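Local coordinates for activator of Hsp90 ATPase homologue 1/2-like C-terminal domain-containing protein (Nitrosomonas europaea, PDB 1XFS) that is of unknown function but, as a member of the AHA1 family, resembles the C-terminal domain of Hsp90 ATPase activators, at residues A[85-91]-A[113-119]; A[14-20]-A[157-161]; A[8-12]-A[136-141]. One frame throughout, in Å; residues are numbered along the deposited sequence.

Contact 1: residues A[85-91]-A[113-119]; sequences RLIWTSA and VMTAVIE
Trp-88 lays its indole over the methyl group of Ala-116, its partner on the adjacent antiparallel strand. The CB of Ala-116 sits 3.8 Å from the centroid of the five-membered ring of Trp-88, 26° off the ring normal, a CH-pi contact over the face. The first torsion of Trp-88, chi1 64°, sets CG between the backbone N and the carbonyl carbon and swings the ring across toward strand 115-119. Its six-membered end then reaches Ile-118, whose CG1 lies 3.5 Å from Trp-88 CH2. Leu-86 lies on the same face, in a hydrogen-bonded pair with Ile-118, as Trp-88 is with Ala-116. Ala-116 N donates to Trp-88 O at 2.8 Å.

Both strands belong to the long antiparallel sheet that, in Bet v 1-like proteins, curves round the C-terminal helix. Trp-153 of that helix touches Ala-116, and Leu-86 and Ile-118 meet helix 22-30, so the tryptophan side is the one the helices cover.

On the other face, Ile-87 and Val-117 rise from the sheet next to each other in the same direction, with Ile-87 CG1 3.9 Å from Val-117 CG2. At one end Arg-85 and Glu-119 run alongside each other; Glu-119 OE1 arrives at the guanidinium edge, in its plane, but the carboxylate is turned 85° and the salt bridge to Arg-85 NE is weak at 3.4 Å. The main acidic partner of Arg-85 is Glu-79, bridged through NH1. At the other end Thr-89 OG1 and Thr-115 OG1 approach to 2.8 Å, and Thr-115 OG1 is also hydrogen-bonded to the Tyr-96 carbonyl of the second subunit. Thr-89 OG1 accepts from Ala-91 N in an ST turn, while Ser-90 OG takes the N-H of Met-114 (a selenomethionine) at 3.0 Å.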
ATOM      1  N   ARG A  85      -6.163 -11.191   9.709  1.00 10.24           N
ATOM      2  CA  ARG A  85      -4.984 -10.646   9.051  1.00  9.69           C
ATOM      3  C   ARG A  85      -4.872  -9.130   9.144  1.00  9.64           C
ATOM      4  O   ARG A  85      -5.834  -8.405   8.918  1.00  9.44           O
ATOM      5  CB  ARG A  85      -4.971 -11.072   7.574  1.00 10.96           C
ATOM      6  CG  ARG A  85      -3.674 -10.721   6.855  1.00 12.78           C
ATOM      7  CD  ARG A  85      -3.703 -11.067   5.373  1.00 16.64           C
ATOM      8  NE  ARG A  85      -3.777 -12.501   5.120  1.00 21.40           N
ATOM      9  CZ  ARG A  85      -4.903 -13.171   4.891  1.00 22.20           C
ATOM     10  NH1 ARG A  85      -6.069 -12.537   4.879  1.00 22.73           N
ATOM     11  NH2 ARG A  85      -4.865 -14.480   4.666  1.00 25.30           N
ATOM     12  N   LEU A  86      -3.678  -8.665   9.493  1.00  8.49           N
ATOM     13  CA  LEU A  86      -3.402  -7.246   9.598  1.00  7.37           C
ATOM     14  C   LEU A  86      -2.155  -6.968   8.776  1.00  5.87           C
ATOM     15  O   LEU A  86      -1.139  -7.638   8.932  1.00  8.58           O
ATOM     16  CB  LEU A  86      -3.153  -6.852  11.052  1.00  9.06           C
ATOM     17  CG  LEU A  86      -2.979  -5.358  11.314  1.00  8.23           C
ATOM     18  CD1 LEU A  86      -4.260  -4.607  10.940  1.00  9.20           C
ATOM     19  CD2 LEU A  86      -2.667  -5.152  12.791  1.00  8.34           C
ATOM     20  N   ILE A  87      -2.243  -5.994   7.883  1.00  5.77           N
ATOM     21  CA  ILE A  87      -1.100  -5.637   7.056  1.00  6.74           C
ATOM     22  C   ILE A  87      -0.902  -4.143   7.082  1.00  7.73           C
ATOM     23  O   ILE A  87      -1.850  -3.387   6.868  1.00  8.36           O
ATOM     24  CB  ILE A  87      -1.298  -6.050   5.573  1.00  6.14           C
ATOM     25  CG1 ILE A  87      -1.511  -7.574   5.461  1.00  8.64           C
ATOM     26  CG2 ILE A  87      -0.075  -5.622   4.744  1.00  5.45           C
ATOM     27  CD1 ILE A  87      -1.654  -8.080   4.020  1.00  8.90           C
ATOM     28  N   TRP A  88       0.318  -3.704   7.381  1.00  7.44           N
ATOM     29  CA  TRP A  88       0.613  -2.272   7.374  1.00  9.14           C
ATOM     30  C   TRP A  88       1.965  -2.094   6.703  1.00  8.38           C
ATOM     31  O   TRP A  88       2.758  -3.032   6.625  1.00  9.62           O
ATOM     32  CB  TRP A  88       0.617  -1.687   8.797  1.00 12.04           C
ATOM     33  CG  TRP A  88       1.679  -2.213   9.708  1.00 16.88           C
ATOM     34  CD1 TRP A  88       2.972  -1.775   9.811  1.00 21.43           C
ATOM     35  CD2 TRP A  88       1.540  -3.273  10.656  1.00 21.90           C
ATOM     36  NE1 TRP A  88       3.641  -2.498  10.766  1.00 25.23           N
ATOM     37  CE2 TRP A  88       2.789  -3.424  11.298  1.00 23.37           C
ATOM     38  CE3 TRP A  88       0.481  -4.110  11.026  1.00 25.22           C
ATOM     39  CZ2 TRP A  88       3.007  -4.387  12.289  1.00 27.92           C
ATOM     40  CZ3 TRP A  88       0.699  -5.066  12.013  1.00 28.77           C
ATOM     41  CH2 TRP A  88       1.954  -5.196  12.633  1.00 29.41           C
ATOM     42  N   THR A  89       2.217  -0.903   6.182  1.00  7.86           N
ATOM     43  CA  THR A  89       3.474  -0.656   5.505  1.00  7.11           C
ATOM     44  C   THR A  89       4.063   0.692   5.888  1.00  8.56           C
ATOM     45  O   THR A  89       3.332   1.613   6.248  1.00  9.34           O
ATOM     46  CB  THR A  89       3.290  -0.686   3.963  1.00  8.29           C
ATOM     47  OG1 THR A  89       4.566  -0.528   3.327  1.00  7.39           O
ATOM     48  CG2 THR A  89       2.356   0.436   3.493  1.00  6.32           C
ATOM     49  N   SER A  90       5.388   0.801   5.838  1.00  7.48           N
ATOM     50  CA  SER A  90       6.029   2.074   6.138  1.00  8.52           C
ATOM     51  C   SER A  90       6.422   2.741   4.825  1.00  9.20           C
ATOM     52  O   SER A  90       6.992   3.824   4.820  1.00  9.33           O
ATOM     53  CB  SER A  90       7.247   1.880   7.060  1.00 10.71           C
ATOM     54  OG  SER A  90       8.228   1.055   6.486  1.00 11.78           O
ATOM     55  N   ALA A  91       6.096   2.091   3.708  1.00  7.45           N
ATOM     56  CA  ALA A  91       6.408   2.629   2.379  1.00  8.14           C
ATOM     57  C   ALA A  91       5.361   3.679   2.017  1.00  6.59           C
ATOM     58  O   ALA A  91       5.555   4.490   1.102  1.00  8.24           O
ATOM     59  CB  ALA A  91       6.403   1.518   1.338  1.00  7.66           C
ATOM     60  N   VAL A 113      12.479   0.423   5.315  1.00 17.69           N
ATOM     61  CA  VAL A 113      11.144   0.371   4.726  1.00 15.79           C
ATOM     62  C   VAL A 113      10.655  -1.074   4.719  1.00 13.97           C
ATOM     63  O   VAL A 113      11.373  -1.978   4.297  1.00 15.40           O
ATOM     64  CB  VAL A 113      11.149   0.887   3.267  1.00 17.20           C
ATOM     65  CG1 VAL A 113       9.752   0.801   2.687  1.00 20.33           C
ATOM     66  CG2 VAL A 113      11.669   2.312   3.214  1.00 21.33           C
HETATM   67  N   MSE A 114       9.429  -1.303   5.173  1.00 12.09           N
HETATM   68  CA  MSE A 114       8.922  -2.662   5.195  1.00 10.12           C
HETATM   69  C   MSE A 114       7.406  -2.732   5.149  1.00  8.75           C
HETATM   70  O   MSE A 114       6.715  -1.737   5.367  1.00  8.84           O
HETATM   71  CB  MSE A 114       9.381  -3.365   6.478  1.00 13.64           C
HETATM   72  CG  MSE A 114       8.780  -2.761   7.750  1.00 18.59           C
HETATM   73 SE   MSE A 114       9.028  -3.879   9.323  1.00 31.42          SE
HETATM   74  CE  MSE A 114      10.180  -2.726  10.366  1.00 30.38           C
ATOM     75  N   THR A 115       6.899  -3.918   4.839  1.00  8.02           N
ATOM     76  CA  THR A 115       5.467  -4.163   4.875  1.00  7.31           C
ATOM     77  C   THR A 115       5.364  -5.374   5.778  1.00  7.87           C
ATOM     78  O   THR A 115       6.036  -6.384   5.566  1.00  8.26           O
ATOM     79  CB  THR A 115       4.848  -4.476   3.506  1.00  7.37           C
ATOM     80  OG1 THR A 115       4.827  -3.278   2.720  1.00  7.24           O
ATOM     81  CG2 THR A 115       3.400  -4.980   3.678  1.00  7.25           C
ATOM     82  N   ALA A 116       4.546  -5.241   6.814  1.00  8.06           N
ATOM     83  CA  ALA A 116       4.358  -6.298   7.787  1.00  7.61           C
ATOM     84  C   ALA A 116       3.030  -6.983   7.546  1.00 10.18           C
ATOM     85  O   ALA A 116       2.006  -6.329   7.345  1.00  9.62           O
ATOM     86  CB  ALA A 116       4.390  -5.704   9.191  1.00  9.87           C
ATOM     87  N   VAL A 117       3.056  -8.307   7.538  1.00  9.69           N
ATOM     88  CA  VAL A 117       1.845  -9.078   7.363  1.00 11.31           C
ATOM     89  C   VAL A 117       1.736  -9.927   8.618  1.00 12.96           C
ATOM     90  O   VAL A 117       2.642 -10.697   8.939  1.00 14.38           O
ATOM     91  CB  VAL A 117       1.911  -9.985   6.117  1.00 10.96           C
ATOM     92  CG1 VAL A 117       0.664 -10.869   6.059  1.00 12.14           C
ATOM     93  CG2 VAL A 117       2.010  -9.137   4.858  1.00 12.61           C
ATOM     94  N   ILE A 118       0.641  -9.751   9.342  1.00 12.55           N
ATOM     95  CA  ILE A 118       0.414 -10.493  10.570  1.00 13.03           C
ATOM     96  C   ILE A 118      -0.797 -11.389  10.369  1.00 13.04           C
ATOM     97  O   ILE A 118      -1.873 -10.905  10.042  1.00 12.71           O
ATOM     98  CB  ILE A 118       0.126  -9.545  11.755  1.00 14.14           C
ATOM     99  CG1 ILE A 118       1.277  -8.560  11.938  1.00 17.16           C
ATOM    100  CG2 ILE A 118      -0.113 -10.357  13.015  1.00 14.85           C
ATOM    101  CD1 ILE A 118       2.638  -9.209  12.098  1.00 19.18           C
ATOM    102  N   GLU A 119      -0.622 -12.694  10.544  1.00 11.40           N
ATOM    103  CA  GLU A 119      -1.734 -13.617  10.380  1.00 13.56           C
ATOM    104  C   GLU A 119      -2.023 -14.344  11.682  1.00 12.04           C
ATOM    105  O   GLU A 119      -1.104 -14.781  12.367  1.00 10.01           O
ATOM    106  CB  GLU A 119      -1.439 -14.628   9.268  1.00 18.29           C
ATOM    107  CG  GLU A 119      -1.337 -14.005   7.891  1.00 25.87           C
ATOM    108  CD  GLU A 119      -1.212 -15.037   6.789  1.00 30.48           C
ATOM    109  OE1 GLU A 119      -1.217 -14.642   5.603  1.00 33.50           O
ATOM    110  OE2 GLU A 119      -1.106 -16.240   7.108  1.00 32.74           O
TER

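Contact 2: residues A[14-20]-A[157-161]; sequences LKRELAV and ITQLE
Ile-157 fits beneath Arg-16 and between the two leucines of the edge strand. Its CG2 lies over the centre of the Arg-16 guanidinium, 4.1 Å above the plane, while the arginine and isoleucine chains run antiparallel alongside one another. The same CG2 is 4.1 Å from Leu-18 CD1, the two side chains crossing at about a right angle. Leu-14 CD2 makes a looser touch on Ile-157 CG1. Leu-18 also packs on the aliphatic part of Glu-161, its CD2 3.9 Å from Glu-161 CB. These leucines and Ile-157 belong to the buried part of the contact, as do Leu-160 and Val-20.

Toward solvent the packing thins and hydrogen bonds take over. Bends at chi2 and chi3 fold Arg-16 back over the isoleucine until NH2 meets Thr-158 OG1 at 2.9 Å, with the hydroxyl near the guanidinium plane. Arg-16 NH1 and the Thr-158 hydroxyl both bond to the Gly-154 carbonyl one turn earlier, which fixes the rotation of the guanidinium. Farther along, the extended chain of Glu-161 carries OE1 to Ala-19 N, 2.9 Å away and almost straight at 174°, although the N-H comes from above the carboxylate plane. Ala-19 is the centre of an inverse gamma turn that ends the strand, so the glutamate ties this turn to the helix.

The strand and helix segments run nearly parallel, 14° apart and 9.6 Å between axes. This is the C-terminal helix lying along the sheet, as in the helix-grip fold: Tyr-129 of the neighbouring strand 127-134 touches both Leu-18 and Ile-157, and Val-20 continues onto Leu-164 farther down helix 149-167.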
ATOM      1  N   LEU A  14       8.400 -14.951  11.389  1.00 22.12           N
ATOM      2  CA  LEU A  14       8.426 -15.339  12.794  1.00 22.21           C
ATOM      3  C   LEU A  14       7.099 -16.000  13.153  1.00 20.10           C
ATOM      4  O   LEU A  14       6.038 -15.432  12.913  1.00 19.39           O
ATOM      5  CB  LEU A  14       8.647 -14.107  13.677  1.00 24.60           C
ATOM      6  CG  LEU A  14       8.745 -14.314  15.190  1.00 27.19           C
ATOM      7  CD1 LEU A  14       9.935 -15.201  15.524  1.00 28.73           C
ATOM      8  CD2 LEU A  14       8.888 -12.965  15.874  1.00 28.62           C
ATOM      9  N   LYS A  15       7.153 -17.205  13.714  1.00 20.00           N
ATOM     10  CA  LYS A  15       5.928 -17.905  14.101  1.00 20.06           C
ATOM     11  C   LYS A  15       5.946 -18.194  15.598  1.00 18.95           C
ATOM     12  O   LYS A  15       6.944 -18.678  16.129  1.00 17.72           O
ATOM     13  CB  LYS A  15       5.784 -19.219  13.326  1.00 23.06           C
ATOM     14  CG  LYS A  15       4.425 -19.896  13.521  1.00 27.77           C
ATOM     15  CD  LYS A  15       4.297 -21.182  12.713  1.00 31.00           C
ATOM     16  CE  LYS A  15       5.182 -22.286  13.270  1.00 33.14           C
ATOM     17  NZ  LYS A  15       4.804 -22.635  14.668  1.00 35.10           N
ATOM     18  N   ARG A  16       4.841 -17.897  16.273  1.00 19.02           N
ATOM     19  CA  ARG A  16       4.749 -18.116  17.710  1.00 18.93           C
ATOM     20  C   ARG A  16       3.369 -18.619  18.117  1.00 20.61           C
ATOM     21  O   ARG A  16       2.388 -18.417  17.401  1.00 21.31           O
ATOM     22  CB  ARG A  16       5.058 -16.813  18.457  1.00 20.51           C
ATOM     23  CG  ARG A  16       6.511 -16.348  18.333  1.00 21.12           C
ATOM     24  CD  ARG A  16       7.416 -17.155  19.252  1.00 19.93           C
ATOM     25  NE  ARG A  16       7.105 -16.873  20.649  1.00 20.76           N
ATOM     26  CZ  ARG A  16       7.548 -15.807  21.311  1.00 19.50           C
ATOM     27  NH1 ARG A  16       8.335 -14.928  20.704  1.00 21.62           N
ATOM     28  NH2 ARG A  16       7.186 -15.606  22.570  1.00 22.32           N
ATOM     29  N   GLU A  17       3.301 -19.289  19.262  1.00 19.68           N
ATOM     30  CA  GLU A  17       2.033 -19.800  19.776  1.00 22.18           C
ATOM     31  C   GLU A  17       1.753 -19.074  21.087  1.00 21.69           C
ATOM     32  O   GLU A  17       2.555 -19.139  22.016  1.00 24.61           O
ATOM     33  CB  GLU A  17       2.129 -21.308  20.038  1.00 22.96           C
ATOM     34  CG  GLU A  17       2.485 -22.148  18.819  1.00 26.72           C
ATOM     35  CD  GLU A  17       1.349 -22.254  17.817  1.00 29.19           C
ATOM     36  OE1 GLU A  17       1.572 -22.825  16.729  1.00 30.88           O
ATOM     37  OE2 GLU A  17       0.234 -21.778  18.115  1.00 30.69           O
ATOM     38  N   LEU A  18       0.627 -18.369  21.161  1.00 21.51           N
ATOM     39  CA  LEU A  18       0.265 -17.645  22.376  1.00 21.08           C
ATOM     40  C   LEU A  18      -0.932 -18.301  23.049  1.00 21.27           C
ATOM     41  O   LEU A  18      -1.913 -18.634  22.387  1.00 19.78           O
ATOM     42  CB  LEU A  18      -0.075 -16.183  22.069  1.00 21.95           C
ATOM     43  CG  LEU A  18       1.034 -15.276  21.529  1.00 23.75           C
ATOM     44  CD1 LEU A  18       1.267 -15.575  20.060  1.00 25.23           C
ATOM     45  CD2 LEU A  18       0.633 -13.818  21.712  1.00 24.83           C
ATOM     46  N   ALA A  19      -0.849 -18.479  24.365  1.00 19.91           N
ATOM     47  CA  ALA A  19      -1.930 -19.099  25.125  1.00 19.62           C
ATOM     48  C   ALA A  19      -2.982 -18.056  25.487  1.00 19.46           C
ATOM     49  O   ALA A  19      -3.314 -17.859  26.659  1.00 19.90           O
ATOM     50  CB  ALA A  19      -1.372 -19.749  26.384  1.00 20.17           C
ATOM     51  N   VAL A  20      -3.502 -17.400  24.456  1.00 17.35           N
ATOM     52  CA  VAL A  20      -4.506 -16.362  24.596  1.00 17.41           C
ATOM     53  C   VAL A  20      -5.455 -16.484  23.408  1.00 15.78           C
ATOM     54  O   VAL A  20      -5.033 -16.835  22.307  1.00 16.05           O
ATOM     55  CB  VAL A  20      -3.839 -14.962  24.578  1.00 18.77           C
ATOM     56  CG1 VAL A  20      -4.886 -13.869  24.531  1.00 20.40           C
ATOM     57  CG2 VAL A  20      -2.954 -14.804  25.807  1.00 20.98           C
ATOM     58  N   ILE A 157       6.668 -10.154  20.933  1.00 16.17           N
ATOM     59  CA  ILE A 157       5.584 -11.122  21.020  1.00 17.49           C
ATOM     60  C   ILE A 157       5.484 -11.655  22.448  1.00 18.21           C
ATOM     61  O   ILE A 157       4.391 -11.892  22.955  1.00 16.86           O
ATOM     62  CB  ILE A 157       5.797 -12.299  20.040  1.00 18.22           C
ATOM     63  CG1 ILE A 157       5.990 -11.763  18.619  1.00 21.38           C
ATOM     64  CG2 ILE A 157       4.603 -13.240  20.082  1.00 17.75           C
ATOM     65  CD1 ILE A 157       4.881 -10.844  18.149  1.00 24.44           C
ATOM     66  N   THR A 158       6.628 -11.831  23.103  1.00 18.36           N
ATOM     67  CA  THR A 158       6.629 -12.321  24.478  1.00 18.93           C
ATOM     68  C   THR A 158       5.974 -11.280  25.383  1.00 18.13           C
ATOM     69  O   THR A 158       5.208 -11.621  26.283  1.00 18.05           O
ATOM     70  CB  THR A 158       8.066 -12.615  24.959  1.00 19.76           C
ATOM     71  OG1 THR A 158       8.607 -13.692  24.184  1.00 19.29           O
ATOM     72  CG2 THR A 158       8.079 -13.006  26.436  1.00 20.22           C
ATOM     73  N   GLN A 159       6.266 -10.007  25.132  1.00 16.54           N
ATOM     74  CA  GLN A 159       5.682  -8.924  25.912  1.00 16.91           C
ATOM     75  C   GLN A 159       4.179  -8.860  25.675  1.00 17.49           C
ATOM     76  O   GLN A 159       3.402  -8.558  26.581  1.00 17.64           O
ATOM     77  CB  GLN A 159       6.334  -7.593  25.528  1.00 18.41           C
ATOM     78  CG  GLN A 159       7.811  -7.540  25.879  1.00 19.19           C
ATOM     79  CD  GLN A 159       8.508  -6.280  25.398  1.00 21.13           C
ATOM     80  OE1 GLN A 159       9.680  -6.060  25.701  1.00 19.48           O
ATOM     81  NE2 GLN A 159       7.795  -5.452  24.642  1.00 22.57           N
ATOM     82  N   LEU A 160       3.771  -9.148  24.442  1.00 16.84           N
ATOM     83  CA  LEU A 160       2.354  -9.130  24.094  1.00 16.06           C
ATOM     84  C   LEU A 160       1.591 -10.192  24.880  1.00 16.20           C
ATOM     85  O   LEU A 160       0.575  -9.900  25.520  1.00 16.28           O
ATOM     86  CB  LEU A 160       2.176  -9.383  22.594  1.00 14.54           C
ATOM     87  CG  LEU A 160       0.742  -9.550  22.085  1.00 14.51           C
ATOM     88  CD1 LEU A 160      -0.084  -8.320  22.441  1.00 13.28           C
ATOM     89  CD2 LEU A 160       0.755  -9.759  20.573  1.00 12.70           C
ATOM     90  N   GLU A 161       2.083 -11.426  24.835  1.00 16.69           N
ATOM     91  CA  GLU A 161       1.424 -12.516  25.540  1.00 18.08           C
ATOM     92  C   GLU A 161       1.348 -12.221  27.035  1.00 19.68           C
ATOM     93  O   GLU A 161       0.336 -12.498  27.676  1.00 19.83           O
ATOM     94  CB  GLU A 161       2.167 -13.832  25.304  1.00 20.35           C
ATOM     95  CG  GLU A 161       1.370 -15.060  25.728  1.00 22.35           C
ATOM     96  CD  GLU A 161       2.128 -16.354  25.524  1.00 23.32           C
ATOM     97  OE1 GLU A 161       1.520 -17.432  25.691  1.00 24.30           O
ATOM     98  OE2 GLU A 161       3.336 -16.291  25.206  1.00 25.95           O
TER

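Contact 3: residues A[8-12]-A[136-141]; sequences AELDL and NTPGQR
The turn leading into strand 11-18 meets the start of helix 138-145 most closely at Leu-10 and Pro-138, whose CA atoms are 5.1 Å apart, and a CA-H...O contact joins Pro-138 CA to Glu-9 O at 3.3 Å. Thr-137 is the N-cap of this helix, the shorter one just before the long C-terminal helix of the Bet v 1-like fold; its OG1 accepts a weak bond from Gln-140 N.

Arg-141 carries most of the contact. CG stands anti to the backbone N, chi1 -171°, which sends the chain toward the turn, and further bends at chi2 and chi3 bring it across the carbonyls of Ala-8, Glu-9 and Leu-10. There NH2 donates to Glu-9 O at 2.9 Å, at an angle of 162°. The oxygen lies in the guanidinium plane, but the donor stands 38° out of the carbonyl plane, so the bond misses the usual lone-pair direction. The methylene groups pack too: Arg-141 CG is 3.8 Å from Leu-12 CG, the two side chains crossing at about a right angle. Glu-145, one turn on in the helix, takes Arg-141 NE in a salt bridge.

Leu-10 uses its CD2 branch, which lies against the peptide joining Thr-137 to Pro-138 and touches the proline ring at CD, 3.5 Å away. Other partners hold this segment: His-135 ND1 bonds to the Leu-10 carbonyl, and Asp-11, which points away from the helix, makes a salt bridge with Arg-97 of the second subunit.

On the outer side of the contact, Glu-9 OE2 lies 4.3 Å from Arg-141 NH2, too far for a direct salt bridge. A water sits so close to Glu-9 OE2 that this link is doubtful, but it accepts from Arg-141 NH2 at a normal 3.1 Å.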
ATOM      1  N   ALA A   8      12.711 -15.942   0.468  1.00 23.68           N
ATOM      2  CA  ALA A   8      13.820 -16.024   1.413  1.00 23.02           C
ATOM      3  C   ALA A   8      14.854 -14.921   1.214  1.00 22.09           C
ATOM      4  O   ALA A   8      15.645 -14.627   2.114  1.00 23.36           O
ATOM      5  CB  ALA A   8      14.495 -17.387   1.304  1.00 24.67           C
ATOM      6  N   GLU A   9      14.852 -14.314   0.036  1.00 21.06           N
ATOM      7  CA  GLU A   9      15.803 -13.256  -0.265  1.00 19.90           C
ATOM      8  C   GLU A   9      15.357 -11.889   0.242  1.00 18.77           C
ATOM      9  O   GLU A   9      16.188 -11.036   0.553  1.00 17.82           O
ATOM     10  CB  GLU A   9      16.046 -13.187  -1.778  1.00 22.54           C
ATOM     11  CG  GLU A   9      16.813 -14.377  -2.322  1.00 24.52           C
ATOM     12  CD  GLU A   9      18.272 -14.344  -1.909  1.00 25.21           C
ATOM     13  OE1 GLU A   9      18.872 -15.423  -1.747  1.00 26.97           O
ATOM     14  OE2 GLU A   9      18.820 -13.235  -1.757  1.00 25.34           O
ATOM     15  N   LEU A  10      14.048 -11.693   0.362  1.00 17.16           N
ATOM     16  CA  LEU A  10      13.518 -10.402   0.789  1.00 14.78           C
ATOM     17  C   LEU A  10      12.674 -10.394   2.052  1.00 14.28           C
ATOM     18  O   LEU A  10      12.438  -9.331   2.621  1.00 13.92           O
ATOM     19  CB  LEU A  10      12.675  -9.812  -0.341  1.00 14.22           C
ATOM     20  CG  LEU A  10      13.320  -9.800  -1.730  1.00 12.83           C
ATOM     21  CD1 LEU A  10      12.290  -9.400  -2.780  1.00 16.51           C
ATOM     22  CD2 LEU A  10      14.494  -8.845  -1.719  1.00 12.72           C
ATOM     23  N   ASP A  11      12.226 -11.562   2.500  1.00 12.00           N
ATOM     24  CA  ASP A  11      11.352 -11.617   3.667  1.00 13.78           C
ATOM     25  C   ASP A  11      11.900 -12.310   4.898  1.00 14.66           C
ATOM     26  O   ASP A  11      12.715 -13.228   4.805  1.00 15.69           O
ATOM     27  CB  ASP A  11      10.034 -12.294   3.279  1.00 13.88           C
ATOM     28  CG  ASP A  11       9.418 -11.695   2.031  1.00 14.92           C
ATOM     29  OD1 ASP A  11       9.533 -10.466   1.861  1.00 15.91           O
ATOM     30  OD2 ASP A  11       8.824 -12.450   1.236  1.00 19.06           O
ATOM     31  N   LEU A  12      11.441 -11.854   6.056  1.00 13.48           N
ATOM     32  CA  LEU A  12      11.828 -12.450   7.326  1.00 15.29           C
ATOM     33  C   LEU A  12      10.525 -12.865   8.000  1.00 17.33           C
ATOM     34  O   LEU A  12       9.564 -12.090   8.034  1.00 15.97           O
ATOM     35  CB  LEU A  12      12.592 -11.446   8.191  1.00 15.33           C
ATOM     36  CG  LEU A  12      13.962 -11.017   7.647  1.00 14.98           C
ATOM     37  CD1 LEU A  12      14.577  -9.975   8.576  1.00 13.31           C
ATOM     38  CD2 LEU A  12      14.880 -12.232   7.522  1.00 15.82           C
ATOM     39  N   ASN A 136      12.296  -4.552   0.303  1.00 13.54           N
ATOM     40  CA  ASN A 136      12.404  -4.270  -1.119  1.00 14.04           C
ATOM     41  C   ASN A 136      13.629  -4.870  -1.798  1.00 14.56           C
ATOM     42  O   ASN A 136      13.608  -5.115  -3.003  1.00 15.59           O
ATOM     43  CB  ASN A 136      12.336  -2.747  -1.369  1.00 17.03           C
ATOM     44  CG  ASN A 136      13.318  -1.947  -0.516  1.00 19.43           C
ATOM     45  OD1 ASN A 136      13.065  -0.781  -0.199  1.00 24.01           O
ATOM     46  ND2 ASN A 136      14.442  -2.555  -0.157  1.00 15.76           N
ATOM     47  N   THR A 137      14.676  -5.141  -1.026  1.00 14.19           N
ATOM     48  CA  THR A 137      15.910  -5.695  -1.579  1.00 14.79           C
ATOM     49  C   THR A 137      16.586  -6.632  -0.584  1.00 15.10           C
ATOM     50  O   THR A 137      16.323  -6.574   0.620  1.00 14.95           O
ATOM     51  CB  THR A 137      16.907  -4.579  -1.914  1.00 14.42           C
ATOM     52  OG1 THR A 137      17.173  -3.819  -0.730  1.00 17.97           O
ATOM     53  CG2 THR A 137      16.341  -3.656  -2.984  1.00 16.04           C
ATOM     54  N   PRO A 138      17.471  -7.515  -1.076  1.00 17.04           N
ATOM     55  CA  PRO A 138      18.167  -8.450  -0.186  1.00 17.85           C
ATOM     56  C   PRO A 138      19.009  -7.698   0.846  1.00 18.15           C
ATOM     57  O   PRO A 138      19.114  -8.113   2.003  1.00 18.41           O
ATOM     58  CB  PRO A 138      19.030  -9.265  -1.149  1.00 19.30           C
ATOM     59  CG  PRO A 138      18.229  -9.256  -2.415  1.00 20.27           C
ATOM     60  CD  PRO A 138      17.769  -7.817  -2.487  1.00 17.94           C
ATOM     61  N   GLY A 139      19.604  -6.588   0.414  1.00 18.12           N
ATOM     62  CA  GLY A 139      20.426  -5.782   1.300  1.00 17.98           C
ATOM     63  C   GLY A 139      19.651  -5.236   2.482  1.00 19.50           C
ATOM     64  O   GLY A 139      20.168  -5.145   3.596  1.00 16.80           O
ATOM     65  N   GLN A 140      18.402  -4.863   2.230  1.00 17.23           N
ATOM     66  CA  GLN A 140      17.540  -4.339   3.279  1.00 18.59           C
ATOM     67  C   GLN A 140      17.124  -5.477   4.209  1.00 16.12           C
ATOM     68  O   GLN A 140      17.049  -5.290   5.421  1.00 16.39           O
ATOM     69  CB  GLN A 140      16.309  -3.668   2.661  1.00 17.95           C
ATOM     70  CG  GLN A 140      16.576  -2.264   2.119  1.00 23.48           C
ATOM     71  CD  GLN A 140      16.045  -1.170   3.038  1.00 26.04           C
ATOM     72  OE1 GLN A 140      14.832  -0.956   3.137  1.00 24.86           O
ATOM     73  NE2 GLN A 140      16.952  -0.483   3.728  1.00 25.62           N
ATOM     74  N   ARG A 141      16.871  -6.655   3.641  1.00 16.64           N
ATOM     75  CA  ARG A 141      16.485  -7.815   4.439  1.00 15.91           C
ATOM     76  C   ARG A 141      17.645  -8.163   5.367  1.00 17.54           C
ATOM     77  O   ARG A 141      17.460  -8.376   6.565  1.00 15.78           O
ATOM     78  CB  ARG A 141      16.190  -9.024   3.544  1.00 17.39           C
ATOM     79  CG  ARG A 141      15.569 -10.205   4.291  1.00 16.61           C
ATOM     80  CD  ARG A 141      16.100 -11.545   3.791  1.00 18.21           C
ATOM     81  NE  ARG A 141      17.455 -11.797   4.277  1.00 18.36           N
ATOM     82  CZ  ARG A 141      18.535 -11.855   3.505  1.00 20.45           C
ATOM     83  NH1 ARG A 141      19.724 -12.089   4.050  1.00 21.07           N
ATOM     84  NH2 ARG A 141      18.435 -11.692   2.191  1.00 17.41           N
TER
HETATM   85  O   HOH W   1      20.474 -12.701   0.045  1.00 22.71           O

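Contact 1 lies nearest the centre of the chain, a strand pair inside the sheet held mainly by backbone bonds; contacts 2 and 3 are farther out and join helices to the two ends of edge strand 11-18. Both of these rely on an arginine, but in contact 2 it comes from the strand and covers a buried isoleucine, whereas in contact 3 it comes from the helix and grips a backbone carbonyl near solvent. Contacts 1 and 3 touch through Val-113 and Gln-140, and both meet the second subunit, which leaves contact 2 alone. The centres of contacts 2 and 3 are about 24 Å apart.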